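Long-range contacts in hypothetical membrane protein (Corynebacterium glutamicum, PDB 6JSA), which binds heme through a tyrosine-ligated site and, as the C-terminal domain of HtaA, probably takes part in heme transfer during heme uptake: residues 30-36 and 64-70; 93-98 and 110-116; 5-10 and 60-64; 132-138 and 153-159; 52-57 and 123-127. All coordinates share one frame; numbering follows the deposited sequence.

All five contacts belong to one HtaA domain, in which eight strands, 3-12, 42-53, 58-62, 76-88, 91-101, 113-125, 129-138 and 159-165, pair in a closed antiparallel barrel-like ring. Contacts 1 and 3 share P64, where strand 58-62 leads into strand 66-71. Contacts 2 and 4 touch, L94 and G116 packing on V136 and I159, with centres about 13 Å apart; contact 2 also lies within the loop closed by contact 5. Contacts 3 and 5 meet through I61 and V52. Contacts 1 and 5, about 30 Å apart between centres, lie on opposite sides of the chain centre. Contacts 1, 2 and 4 have side chains about 7 to 9 Å from the heme; 3 and 5 lie away from it.

Contact 1: 30-36 and 64-70; sequences SWTLNGV and PGSIHFT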
# COMPACT_ATOMS: atom_id res chain seq x y z
N SER A 30 10.32 -4.92 -14.25
CA SER A 30 11.05 -4.17 -13.24
C SER A 30 10.07 -3.20 -12.60
O SER A 30 8.88 -3.19 -12.92
CB SER A 30 12.22 -3.41 -13.87
OG SER A 30 11.73 -2.50 -14.83
N TRP A 31 10.57 -2.39 -11.68
CA TRP A 31 9.79 -1.28 -11.17
C TRP A 31 10.70 -0.07 -11.02
O TRP A 31 11.92 -0.20 -10.94
CB TRP A 31 9.11 -1.59 -9.83
CG TRP A 31 10.05 -1.97 -8.73
CD1 TRP A 31 10.88 -1.14 -8.03
CD2 TRP A 31 10.22 -3.27 -8.17
NE1 TRP A 31 11.57 -1.85 -7.09
CE2 TRP A 31 11.18 -3.16 -7.15
CE3 TRP A 31 9.66 -4.53 -8.45
CZ2 TRP A 31 11.59 -4.26 -6.39
CZ3 TRP A 31 10.07 -5.62 -7.69
CH2 TRP A 31 11.03 -5.47 -6.67
N THR A 32 10.08 1.10 -11.02
CA THR A 32 10.78 2.32 -10.65
C THR A 32 10.02 3.00 -9.52
O THR A 32 8.81 2.80 -9.33
CB THR A 32 10.97 3.28 -11.84
OG1 THR A 32 9.70 3.77 -12.28
CG2 THR A 32 11.69 2.58 -12.99
N LEU A 33 10.77 3.79 -8.75
CA LEU A 33 10.31 4.39 -7.51
C LEU A 33 10.51 5.89 -7.58
O LEU A 33 11.54 6.37 -8.06
CB LEU A 33 11.11 3.85 -6.33
CG LEU A 33 11.05 2.33 -6.17
CD1 LEU A 33 11.88 1.88 -4.98
CD2 LEU A 33 9.60 1.84 -6.05
N ASN A 34 9.53 6.62 -7.08
CA ASN A 34 9.58 8.08 -7.05
C ASN A 34 9.10 8.48 -5.66
O ASN A 34 7.91 8.44 -5.36
CB ASN A 34 8.69 8.67 -8.14
CG ASN A 34 9.08 10.07 -8.54
OD1 ASN A 34 10.26 10.36 -8.75
ND2 ASN A 34 8.10 10.95 -8.64
N GLY A 35 10.05 8.84 -4.79
CA GLY A 35 9.68 9.19 -3.44
C GLY A 35 9.44 8.01 -2.54
O GLY A 35 8.83 8.18 -1.48
N VAL A 36 9.89 6.82 -2.93
CA VAL A 36 9.71 5.56 -2.21
C VAL A 36 11.04 4.83 -2.26
O VAL A 36 11.74 4.88 -3.27
CB VAL A 36 8.60 4.71 -2.88
CG1 VAL A 36 8.43 3.34 -2.22
CG2 VAL A 36 7.29 5.48 -2.91
N PRO A 64 3.43 10.25 0.56
CA PRO A 64 3.60 10.57 -0.86
C PRO A 64 4.39 9.44 -1.52
O PRO A 64 4.81 8.48 -0.88
CB PRO A 64 4.45 11.83 -0.80
CG PRO A 64 5.37 11.54 0.35
CD PRO A 64 4.53 10.80 1.37
N GLY A 65 4.57 9.56 -2.83
CA GLY A 65 5.45 8.66 -3.55
C GLY A 65 4.69 7.64 -4.38
O GLY A 65 3.53 7.30 -4.11
N SER A 66 5.37 7.13 -5.40
CA SER A 66 4.76 6.17 -6.31
C SER A 66 5.71 5.03 -6.63
O SER A 66 6.94 5.18 -6.62
CB SER A 66 4.30 6.84 -7.60
OG SER A 66 5.38 7.48 -8.24
N ILE A 67 5.10 3.88 -6.93
CA ILE A 67 5.76 2.70 -7.46
C ILE A 67 5.19 2.46 -8.85
O ILE A 67 3.97 2.51 -9.03
CB ILE A 67 5.48 1.47 -6.58
CG1 ILE A 67 5.83 1.74 -5.12
CG2 ILE A 67 6.22 0.25 -7.14
CD1 ILE A 67 5.19 0.75 -4.19
N HIS A 68 6.06 2.17 -9.82
CA HIS A 68 5.64 1.95 -11.20
C HIS A 68 6.19 0.60 -11.65
O HIS A 68 7.38 0.46 -11.92
CB HIS A 68 6.15 3.07 -12.09
CG HIS A 68 5.52 3.10 -13.45
ND1 HIS A 68 5.74 4.12 -14.35
CD2 HIS A 68 4.68 2.23 -14.06
CE1 HIS A 68 5.07 3.87 -15.46
NE2 HIS A 68 4.41 2.73 -15.31
N PHE A 69 5.31 -0.41 -11.71
CA PHE A 69 5.68 -1.74 -12.18
C PHE A 69 5.48 -1.82 -13.69
O PHE A 69 4.49 -1.32 -14.22
CB PHE A 69 4.77 -2.80 -11.55
CG PHE A 69 4.88 -2.92 -10.06
CD1 PHE A 69 5.92 -3.63 -9.48
CD2 PHE A 69 3.91 -2.37 -9.23
CE1 PHE A 69 6.01 -3.78 -8.11
CE2 PHE A 69 3.99 -2.51 -7.86
CZ PHE A 69 5.04 -3.21 -7.30
N THR A 70 6.41 -2.48 -14.38
CA THR A 70 6.27 -2.75 -15.80
C THR A 70 6.69 -4.18 -16.10
O THR A 70 7.46 -4.79 -15.36
CB THR A 70 7.09 -1.79 -16.66
OG1 THR A 70 8.47 -1.88 -16.28
CG2 THR A 70 6.60 -0.36 -16.50
O HOH W 1 9.38 -0.10 -14.37
O HOH W 2 8.75 5.38 -14.56
O HOH W 3 7.13 7.70 0.69
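The F69 ring has W31 at its edge, where CE3 of W31 stands 3.7 Å from F69 CE1, while I67 of the same strand sets CG2 over the rim of one face, 3.6 Å above the ring plane. The indole and phenyl planes are 78° apart, an oblique pairing within an antiparallel beta ladder. Strands 30-34 and 66-70 build that ladder from six backbone hydrogen bonds, two each at S30-T70, T32-H68 and N34-S66. Between these, W31-F69 and L33-I67 are non-hydrogen-bonded pairs, and their side chains lie side by side on the apolar face; L33 CD2 packs 3.9 Å from I67 CG1. This face rests on F43 and F45 of strand 42-53 and on helix 16-23, which carries the heme ligand Y21; F18 of that helix meets F69 edge-to-face. On the polar face T32 OG1, set between its backbone N and carbonyl carbon (chi1 67°), shares a water with H68 ND1, and H68 NE2 is hydrogen-bonded to D77 OD1. Beyond the ladder G35 and G65, both with positive phi, still face each other. There V36 CG2 lies 3.6 Å from S66 N, and one water lies 2.8 Å from G35 O and 2.9 Å from P64 O.

Contact 2: 93-98 and 110-116; sequences ELIADV and YGRTVVG
R112 turns CG opposite its backbone N (chi1 -170°) and is extended to NE, whereas D97 sets its carboxylate beside its own N (chi1 -55°); together these torsions bring R112 NH1 to 2.9 Å from D97 OD1 in a salt bridge. D97 OD1 lies nearly in the guanidinium plane, but the bond meets OD1 from above the carboxylate, which is turned 80° from the guanidinium. I95 CG2 lies over one guanidinium face, toward its rim, 3.6 Å from NE of R112. Strand 91-101 pairs antiparallel first with strand 107-111 and, past the corner at R112, with strand 113-125, where A96 and T113 exchange two hydrogen bonds. A classic beta bulge follows, in which V115 and G116 both face L94: V115 N donates to L94 O at 2.8 Å, G116 N gives the same oxygen a weak bond, and G116 O takes L94 N. V98 CG2 meets V115 CG2 at 3.8 Å, and A96 CB packs on the same methyl. Strand 76-88 flanks strand 91-101: E84 forms a second salt bridge with R112, while N82 bonds to both R112 NH1 and D97 OD2. Helix 140-145 packs on V98 and Y110, and S141 holds the hydroxyl of T113.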
# COMPACT_ATOMS: atom_id res chain seq x y z
N GLU A 93 -8.22 0.35 6.29
CA GLU A 93 -8.17 0.33 4.84
C GLU A 93 -6.82 0.82 4.37
O GLU A 93 -6.25 1.77 4.93
CB GLU A 93 -9.25 1.24 4.25
CG GLU A 93 -10.67 0.78 4.56
CD GLU A 93 -11.72 1.73 4.03
OE1 GLU A 93 -11.45 2.94 3.92
OE2 GLU A 93 -12.83 1.25 3.70
N LEU A 94 -6.31 0.19 3.33
CA LEU A 94 -5.13 0.67 2.62
C LEU A 94 -5.63 1.32 1.34
O LEU A 94 -6.24 0.65 0.49
CB LEU A 94 -4.19 -0.49 2.32
CG LEU A 94 -2.88 -0.14 1.62
CD1 LEU A 94 -2.12 0.94 2.37
CD2 LEU A 94 -2.04 -1.41 1.47
N ILE A 95 -5.43 2.63 1.23
CA ILE A 95 -5.94 3.43 0.12
C ILE A 95 -4.77 3.90 -0.73
O ILE A 95 -3.70 4.23 -0.20
CB ILE A 95 -6.72 4.63 0.69
CG1 ILE A 95 -7.92 4.16 1.53
CG2 ILE A 95 -7.16 5.59 -0.39
CD1 ILE A 95 -8.44 5.20 2.50
N ALA A 96 -4.96 3.94 -2.05
CA ALA A 96 -3.92 4.45 -2.94
C ALA A 96 -4.57 4.92 -4.23
O ALA A 96 -5.71 4.56 -4.54
CB ALA A 96 -2.86 3.39 -3.23
N ASP A 97 -3.83 5.73 -4.98
CA ASP A 97 -4.18 6.07 -6.35
C ASP A 97 -3.58 5.01 -7.27
O ASP A 97 -2.37 4.74 -7.20
CB ASP A 97 -3.58 7.43 -6.74
CG ASP A 97 -3.97 8.55 -5.79
OD1 ASP A 97 -4.99 8.42 -5.09
OD2 ASP A 97 -3.25 9.57 -5.76
N VAL A 98 -4.41 4.39 -8.10
CA VAL A 98 -3.97 3.24 -8.89
C VAL A 98 -4.35 3.41 -10.35
O VAL A 98 -5.52 3.69 -10.66
CB VAL A 98 -4.55 1.92 -8.35
CG1 VAL A 98 -4.07 0.73 -9.20
CG2 VAL A 98 -4.17 1.73 -6.89
N TYR A 110 -8.07 3.83 -11.85
CA TYR A 110 -9.01 3.50 -10.78
C TYR A 110 -9.22 4.65 -9.82
O TYR A 110 -10.08 4.56 -8.94
CB TYR A 110 -8.53 2.24 -10.03
CG TYR A 110 -8.56 1.03 -10.92
CD1 TYR A 110 -7.47 0.70 -11.71
CD2 TYR A 110 -9.70 0.23 -10.99
CE1 TYR A 110 -7.51 -0.40 -12.55
CE2 TYR A 110 -9.75 -0.87 -11.82
CZ TYR A 110 -8.65 -1.18 -12.60
OH TYR A 110 -8.69 -2.27 -13.44
N GLY A 111 -8.46 5.73 -9.98
CA GLY A 111 -8.54 6.84 -9.07
C GLY A 111 -8.00 6.46 -7.70
O GLY A 111 -7.22 5.52 -7.53
N ARG A 112 -8.46 7.21 -6.71
CA ARG A 112 -8.11 6.92 -5.32
C ARG A 112 -9.08 5.87 -4.80
O ARG A 112 -10.30 6.09 -4.80
CB ARG A 112 -8.18 8.20 -4.49
CG ARG A 112 -7.62 8.01 -3.11
CD ARG A 112 -7.08 9.30 -2.52
NE ARG A 112 -6.39 9.03 -1.27
CZ ARG A 112 -5.14 8.58 -1.18
NH1 ARG A 112 -4.43 8.36 -2.29
NH2 ARG A 112 -4.60 8.33 -0.00
N THR A 113 -8.55 4.73 -4.39
CA THR A 113 -9.39 3.56 -4.14
C THR A 113 -8.84 2.77 -2.96
O THR A 113 -7.65 2.80 -2.67
CB THR A 113 -9.44 2.67 -5.40
OG1 THR A 113 -10.41 1.64 -5.22
CG2 THR A 113 -8.08 2.04 -5.69
N VAL A 114 -9.73 2.04 -2.29
CA VAL A 114 -9.28 1.07 -1.30
C VAL A 114 -8.67 -0.11 -2.04
O VAL A 114 -9.35 -0.80 -2.81
CB VAL A 114 -10.44 0.63 -0.39
CG1 VAL A 114 -9.98 -0.46 0.57
CG2 VAL A 114 -10.99 1.83 0.36
N VAL A 115 -7.37 -0.33 -1.83
CA VAL A 115 -6.66 -1.47 -2.44
C VAL A 115 -6.84 -2.73 -1.60
O VAL A 115 -6.84 -3.84 -2.14
CB VAL A 115 -5.17 -1.11 -2.61
CG1 VAL A 115 -4.34 -2.31 -3.03
CG2 VAL A 115 -5.02 0.00 -3.62
N GLY A 116 -6.99 -2.58 -0.29
CA GLY A 116 -7.20 -3.73 0.57
C GLY A 116 -7.77 -3.33 1.91
O GLY A 116 -7.64 -2.19 2.35

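Contact 3: 5-10 and 60-64; sequences VTQASA and SINFP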
# COMPACT_ATOMS: atom_id res chain seq x y z
N VAL A 5 0.43 13.73 12.95
CA VAL A 5 1.62 12.94 12.67
C VAL A 5 2.82 13.87 12.58
O VAL A 5 2.80 14.88 11.85
CB VAL A 5 1.44 12.14 11.37
CG1 VAL A 5 2.77 11.56 10.90
CG2 VAL A 5 0.42 11.03 11.59
N THR A 6 3.88 13.55 13.32
CA THR A 6 5.15 14.26 13.19
C THR A 6 5.96 13.60 12.07
O THR A 6 6.13 14.18 10.99
CB THR A 6 5.89 14.27 14.53
OG1 THR A 6 5.04 14.85 15.53
CG2 THR A 6 7.17 15.08 14.41
N GLN A 7 6.44 12.38 12.31
CA GLN A 7 7.13 11.59 11.30
C GLN A 7 6.50 10.21 11.27
O GLN A 7 6.34 9.58 12.32
CB GLN A 7 8.61 11.41 11.65
CG GLN A 7 9.36 10.54 10.67
CD GLN A 7 9.54 11.24 9.33
OE1 GLN A 7 10.23 12.26 9.26
NE2 GLN A 7 8.91 10.73 8.28
N ALA A 8 6.18 9.72 10.07
CA ALA A 8 5.70 8.36 9.90
C ALA A 8 6.56 7.63 8.88
O ALA A 8 7.18 8.23 7.99
CB ALA A 8 4.25 8.31 9.42
N SER A 9 6.59 6.32 9.02
CA SER A 9 7.20 5.44 8.04
C SER A 9 6.34 4.20 7.91
O SER A 9 5.66 3.80 8.86
CB SER A 9 8.63 5.04 8.43
OG SER A 9 8.61 4.25 9.60
N ALA A 10 6.34 3.61 6.72
CA ALA A 10 5.60 2.38 6.49
C ALA A 10 6.44 1.48 5.62
O ALA A 10 7.27 1.94 4.83
CB ALA A 10 4.22 2.62 5.87
N SER A 60 -5.52 8.32 10.20
CA SER A 60 -5.10 8.22 8.81
C SER A 60 -3.65 8.67 8.75
O SER A 60 -3.32 9.76 9.23
CB SER A 60 -5.93 9.12 7.90
OG SER A 60 -7.04 8.41 7.39
N ILE A 61 -2.80 7.82 8.18
CA ILE A 61 -1.38 8.08 8.02
C ILE A 61 -1.12 8.16 6.52
O ILE A 61 -1.32 7.16 5.80
CB ILE A 61 -0.53 6.96 8.65
CG1 ILE A 61 -1.11 6.49 10.00
CG2 ILE A 61 0.92 7.42 8.78
CD1 ILE A 61 -1.00 7.51 11.09
N ASN A 62 -0.69 9.32 6.04
CA ASN A 62 -0.58 9.59 4.61
C ASN A 62 0.87 9.60 4.15
O ASN A 62 1.74 10.17 4.82
CB ASN A 62 -1.19 10.95 4.27
CG ASN A 62 -2.68 10.98 4.43
OD1 ASN A 62 -3.41 10.46 3.59
ND2 ASN A 62 -3.15 11.59 5.51
N PHE A 63 1.11 9.01 2.97
CA PHE A 63 2.45 8.99 2.41
C PHE A 63 2.44 9.46 0.97
O PHE A 63 1.53 9.10 0.20
CB PHE A 63 3.02 7.57 2.46
CG PHE A 63 3.13 7.02 3.85
CD1 PHE A 63 4.26 7.27 4.61
CD2 PHE A 63 2.09 6.30 4.42
CE1 PHE A 63 4.37 6.80 5.90
CE2 PHE A 63 2.19 5.83 5.71
CZ PHE A 63 3.33 6.08 6.45
N PRO A 64 3.43 10.25 0.56
CA PRO A 64 3.60 10.57 -0.86
C PRO A 64 4.39 9.44 -1.52
O PRO A 64 4.81 8.48 -0.88
CB PRO A 64 4.45 11.83 -0.80
CG PRO A 64 5.37 11.54 0.35
CD PRO A 64 4.53 10.80 1.37
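This is a buried apolar contact between two strands that do not pair with each other, 3-12 and 58-62, both of which hydrogen-bond to strand 42-53. Side chains bridge the gap: the nearest CA atoms, those of A8 and I61, are 7.3 Å apart. V5, A8 and A10 all send their CB toward the other segment, although the chain turns a corner at T6 and Q7. I61 meets two of them with different branches. Its CG2 presses on A8 CB at 3.5 Å, and its CD1 reaches V5 CG2 at 3.8 Å, the valine and isoleucine side chains crossing at about a right angle. F63 makes the remaining contacts. With CG anti to its carbonyl carbon (chi1 -60°), the ring is carried across to strand 8-10, where its CZ lies 3.6 Å from A10 CB and 3.8 Å from A8 CB. The carbonyl of A8 stands at the ring edge, its O 3.8 Å from F63 CE1. S9 CA is 3.8 Å from F63 CE1, so the ring also lies against the backbone. Around these residues I83 and I85 of strand 76-88, F45 of strand 42-53 and F161 of strand 159-165 extend the same apolar cluster. Side chains meeting inside a closed antiparallel ring of strands form the kind of core found in barrel-like beta folds; this one lies away from the heme site.

Contact 4: 132-138 and 153-159; sequences GSASVSL and GTQLDPI
V136 meets the loop 153-159 with both backbone and side chain. Its carbonyl O takes L156 N at 2.8 Å, and its CG2 presses on the carbonyl O of D157 at 3.3 Å and on I159 CG2. V136 N does not reach the loop directly; a water accepts from it and donates to L156 O, so the backbone bonding is carried on by solvent where the chains part. On one side of this gap A134 and I159 form an antiparallel hydrogen-bonded pair. On the other, L138 N donates to T154 O at 2.8 Å and G153 N to L138 O at 2.8 Å. L138 has CG anti to its backbone N (chi1 -174°), and its CD1 lies against L156 CD1, 3.8 Å away; V136 CG1 reaches that same leucine methyl. Further out, W12 packs on V136, L156 and I159, and its NE1 binds the D157 carbonyl O, the one against which V136 CG2 rests. D157 is also tied to A16 N through OD1, which joins the loop to the start of helix 16-23. T154 OG1 is bonded to T151 O, and L138 packs on Y150, a heme-binding residue. L94 of strand 91-101 packs on V136 and I159. The result is an interrupted antiparallel ladder, bridged by one water, along which the loop from the heme pocket is laid against strand 129-138 before it enters strand 159-165.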
# COMPACT_ATOMS: atom_id res chain seq x y z
N GLY A 132 1.81 -0.15 14.12
CA GLY A 132 0.99 -1.33 13.94
C GLY A 132 1.42 -2.14 12.74
O GLY A 132 2.24 -1.72 11.92
N SER A 133 0.85 -3.34 12.68
CA SER A 133 1.05 -4.27 11.57
C SER A 133 -0.30 -4.88 11.24
O SER A 133 -1.07 -5.23 12.15
CB SER A 133 2.02 -5.39 11.95
OG SER A 133 3.32 -4.90 12.21
N ALA A 134 -0.59 -5.02 9.95
CA ALA A 134 -1.89 -5.53 9.52
C ALA A 134 -1.75 -6.45 8.31
O ALA A 134 -0.91 -6.22 7.43
CB ALA A 134 -2.83 -4.39 9.15
N SER A 135 -2.60 -7.47 8.27
CA SER A 135 -2.80 -8.21 7.03
C SER A 135 -3.60 -7.35 6.06
O SER A 135 -4.39 -6.48 6.47
CB SER A 135 -3.54 -9.52 7.30
OG SER A 135 -4.85 -9.26 7.79
N VAL A 136 -3.39 -7.60 4.77
CA VAL A 136 -3.99 -6.82 3.69
C VAL A 136 -4.77 -7.77 2.79
O VAL A 136 -4.19 -8.65 2.14
CB VAL A 136 -2.92 -6.07 2.87
CG1 VAL A 136 -3.58 -5.25 1.78
CG2 VAL A 136 -2.04 -5.20 3.77
N SER A 137 -6.09 -7.59 2.74
CA SER A 137 -6.99 -8.44 1.96
C SER A 137 -7.44 -7.66 0.73
O SER A 137 -8.08 -6.62 0.86
CB SER A 137 -8.20 -8.83 2.79
OG SER A 137 -7.82 -9.64 3.88
N LEU A 138 -7.13 -8.19 -0.45
CA LEU A 138 -7.31 -7.45 -1.69
C LEU A 138 -8.77 -7.09 -1.93
O LEU A 138 -9.67 -7.92 -1.78
CB LEU A 138 -6.79 -8.31 -2.84
CG LEU A 138 -6.73 -7.70 -4.23
CD1 LEU A 138 -5.76 -6.54 -4.26
CD2 LEU A 138 -6.32 -8.77 -5.22
N GLY A 153 -10.07 -10.67 -1.89
CA GLY A 153 -9.82 -11.38 -0.65
C GLY A 153 -8.48 -12.06 -0.57
O GLY A 153 -8.11 -12.54 0.51
N THR A 154 -7.74 -12.14 -1.67
CA THR A 154 -6.38 -12.66 -1.63
C THR A 154 -5.55 -11.85 -0.64
O THR A 154 -5.66 -10.62 -0.57
CB THR A 154 -5.77 -12.56 -3.03
OG1 THR A 154 -6.45 -13.47 -3.91
CG2 THR A 154 -4.27 -12.91 -3.04
N GLN A 155 -4.73 -12.54 0.13
CA GLN A 155 -3.84 -11.88 1.08
C GLN A 155 -2.62 -11.34 0.35
O GLN A 155 -1.89 -12.09 -0.29
CB GLN A 155 -3.40 -12.87 2.15
CG GLN A 155 -4.55 -13.47 2.94
CD GLN A 155 -5.40 -12.42 3.63
OE1 GLN A 155 -6.52 -12.12 3.19
NE2 GLN A 155 -4.89 -11.86 4.71
N LEU A 156 -2.40 -10.03 0.47
CA LEU A 156 -1.20 -9.41 -0.06
C LEU A 156 -0.11 -9.48 1.00
O LEU A 156 -0.27 -10.13 2.04
CB LEU A 156 -1.51 -7.98 -0.50
CG LEU A 156 -2.62 -7.82 -1.55
CD1 LEU A 156 -2.73 -6.36 -1.95
CD2 LEU A 156 -2.38 -8.72 -2.78
N ASP A 157 1.03 -8.82 0.78
CA ASP A 157 1.99 -8.68 1.86
C ASP A 157 1.35 -7.91 3.00
O ASP A 157 0.54 -7.00 2.77
CB ASP A 157 3.19 -7.85 1.40
CG ASP A 157 4.24 -8.65 0.64
OD1 ASP A 157 4.16 -9.89 0.54
OD2 ASP A 157 5.18 -7.99 0.12
N PRO A 158 1.71 -8.21 4.24
CA PRO A 158 1.25 -7.38 5.37
C PRO A 158 1.94 -6.03 5.33
O PRO A 158 3.02 -5.85 4.75
CB PRO A 158 1.70 -8.19 6.59
CG PRO A 158 2.93 -8.89 6.12
CD PRO A 158 2.65 -9.26 4.68
N ILE A 159 1.30 -5.04 5.95
CA ILE A 159 1.83 -3.69 6.01
C ILE A 159 2.12 -3.33 7.46
O ILE A 159 1.36 -3.70 8.37
CB ILE A 159 0.90 -2.65 5.35
CG1 ILE A 159 1.55 -1.27 5.30
CG2 ILE A 159 -0.48 -2.61 6.02
CD1 ILE A 159 0.91 -0.32 4.31
O HOH W 4 -1.50 -9.75 4.49

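Contact 5: 52-57 and 123-127; sequences VDAENK and LNVSA
L123 opens the second segment by receiving K57. The lysine NZ has its stronger partner in N90 OD1, and beside it donates to the L123 carbonyl O at 3.0 Å, from a position 41° above the carbonyl plane. The two side chains also reach toward each other tip to tip, with K57 CE 3.7 Å from L123 CG. K57 can span the distance because its CG is anti to the backbone N (chi1 -153°) and every later bond is extended. L123 itself turns inward to F87 and F161. V125 is the next to point across. Its CG1, anti to the backbone N (chi1 175°), touches V52 CG1 at 3.7 Å and A54 CB at 3.7 Å, the V52 and V125 side chains sliding past each other in opposite directions. The other methyl, CG2, lies 4.3 Å from K57 CG, so the lysine chain runs past V125 on its way to L123. At S126 the approach weakens to the carbonyl O, 4.4 Å from A54 CB, while the S126 hydroxyl accepts from the backbone N of T128 and of E129 at the turn to strand 129-138. Within the turn before K57, N56 ND2 donates to D53 OD2 at 2.8 Å. A methyl cluster thus joins the ends of strands 42-53 and 113-125, and beside it the ammonium is shared between the L123 carbonyl and the N90 amide oxygen, both uncharged acceptors.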
# COMPACT_ATOMS: atom_id res chain seq x y z
N VAL A 52 -4.18 11.23 14.20
CA VAL A 52 -4.64 10.10 14.98
C VAL A 52 -5.51 10.63 16.11
O VAL A 52 -5.08 11.51 16.88
CB VAL A 52 -3.46 9.29 15.56
CG1 VAL A 52 -3.96 8.24 16.53
CG2 VAL A 52 -2.64 8.65 14.44
N ASP A 53 -6.73 10.12 16.20
CA ASP A 53 -7.64 10.41 17.30
C ASP A 53 -7.42 9.31 18.32
O ASP A 53 -8.00 8.22 18.23
CB ASP A 53 -9.07 10.44 16.78
CG ASP A 53 -10.10 10.61 17.89
OD1 ASP A 53 -9.73 10.70 19.09
OD2 ASP A 53 -11.29 10.64 17.56
N ALA A 54 -6.54 9.58 19.29
CA ALA A 54 -6.15 8.55 20.25
C ALA A 54 -7.31 8.13 21.13
O ALA A 54 -7.44 6.95 21.47
CB ALA A 54 -4.97 9.03 21.09
N GLU A 55 -8.18 9.08 21.49
CA GLU A 55 -9.31 8.75 22.36
C GLU A 55 -10.18 7.67 21.73
O GLU A 55 -10.65 6.77 22.42
CB GLU A 55 -10.12 10.00 22.67
CG GLU A 55 -11.21 9.74 23.70
CD GLU A 55 -12.00 10.97 24.07
OE1 GLU A 55 -11.55 12.09 23.75
OE2 GLU A 55 -13.09 10.82 24.68
N ASN A 56 -10.38 7.73 20.41
CA ASN A 56 -11.27 6.80 19.73
C ASN A 56 -10.54 5.75 18.91
O ASN A 56 -11.20 4.90 18.28
CB ASN A 56 -12.27 7.57 18.88
CG ASN A 56 -13.17 8.45 19.71
OD1 ASN A 56 -13.82 7.97 20.64
ND2 ASN A 56 -13.18 9.74 19.42
N LYS A 57 -9.21 5.74 18.94
CA LYS A 57 -8.38 4.81 18.18
C LYS A 57 -8.75 4.78 16.70
O LYS A 57 -9.00 3.72 16.12
CB LYS A 57 -8.36 3.40 18.80
CG LYS A 57 -7.08 2.62 18.47
CD LYS A 57 -7.08 1.21 19.05
CE LYS A 57 -5.72 0.55 18.84
NZ LYS A 57 -5.68 -0.89 19.22
N LEU A 123 -1.70 -2.96 17.03
CA LEU A 123 -1.96 -1.55 16.79
C LEU A 123 -1.87 -0.84 18.12
O LEU A 123 -2.67 -1.12 19.03
CB LEU A 123 -3.32 -1.33 16.13
CG LEU A 123 -3.68 0.12 15.80
CD1 LEU A 123 -2.66 0.74 14.87
CD2 LEU A 123 -5.06 0.16 15.19
N ASN A 124 -0.90 0.05 18.26
CA ASN A 124 -0.64 0.73 19.51
C ASN A 124 -0.68 2.23 19.27
O ASN A 124 -0.08 2.72 18.30
CB ASN A 124 0.72 0.31 20.07
CG ASN A 124 0.75 -1.16 20.46
OD1 ASN A 124 1.44 -1.97 19.83
ND2 ASN A 124 0.00 -1.51 21.50
N VAL A 125 -1.38 2.94 20.13
CA VAL A 125 -1.51 4.39 20.04
C VAL A 125 -1.29 4.97 21.42
O VAL A 125 -1.81 4.45 22.41
CB VAL A 125 -2.90 4.80 19.50
CG1 VAL A 125 -3.06 6.31 19.54
CG2 VAL A 125 -3.11 4.27 18.10
N SER A 126 -0.53 6.06 21.49
CA SER A 126 -0.28 6.76 22.73
C SER A 126 -0.27 8.26 22.43
O SER A 126 -0.57 8.68 21.30
CB SER A 126 1.03 6.30 23.38
OG SER A 126 2.14 6.80 22.65
N ALA A 127 0.05 9.05 23.44
CA ALA A 127 0.15 10.49 23.25
C ALA A 127 1.25 10.87 22.27
O ALA A 127 1.17 11.92 21.62
CB ALA A 127 0.41 11.18 24.59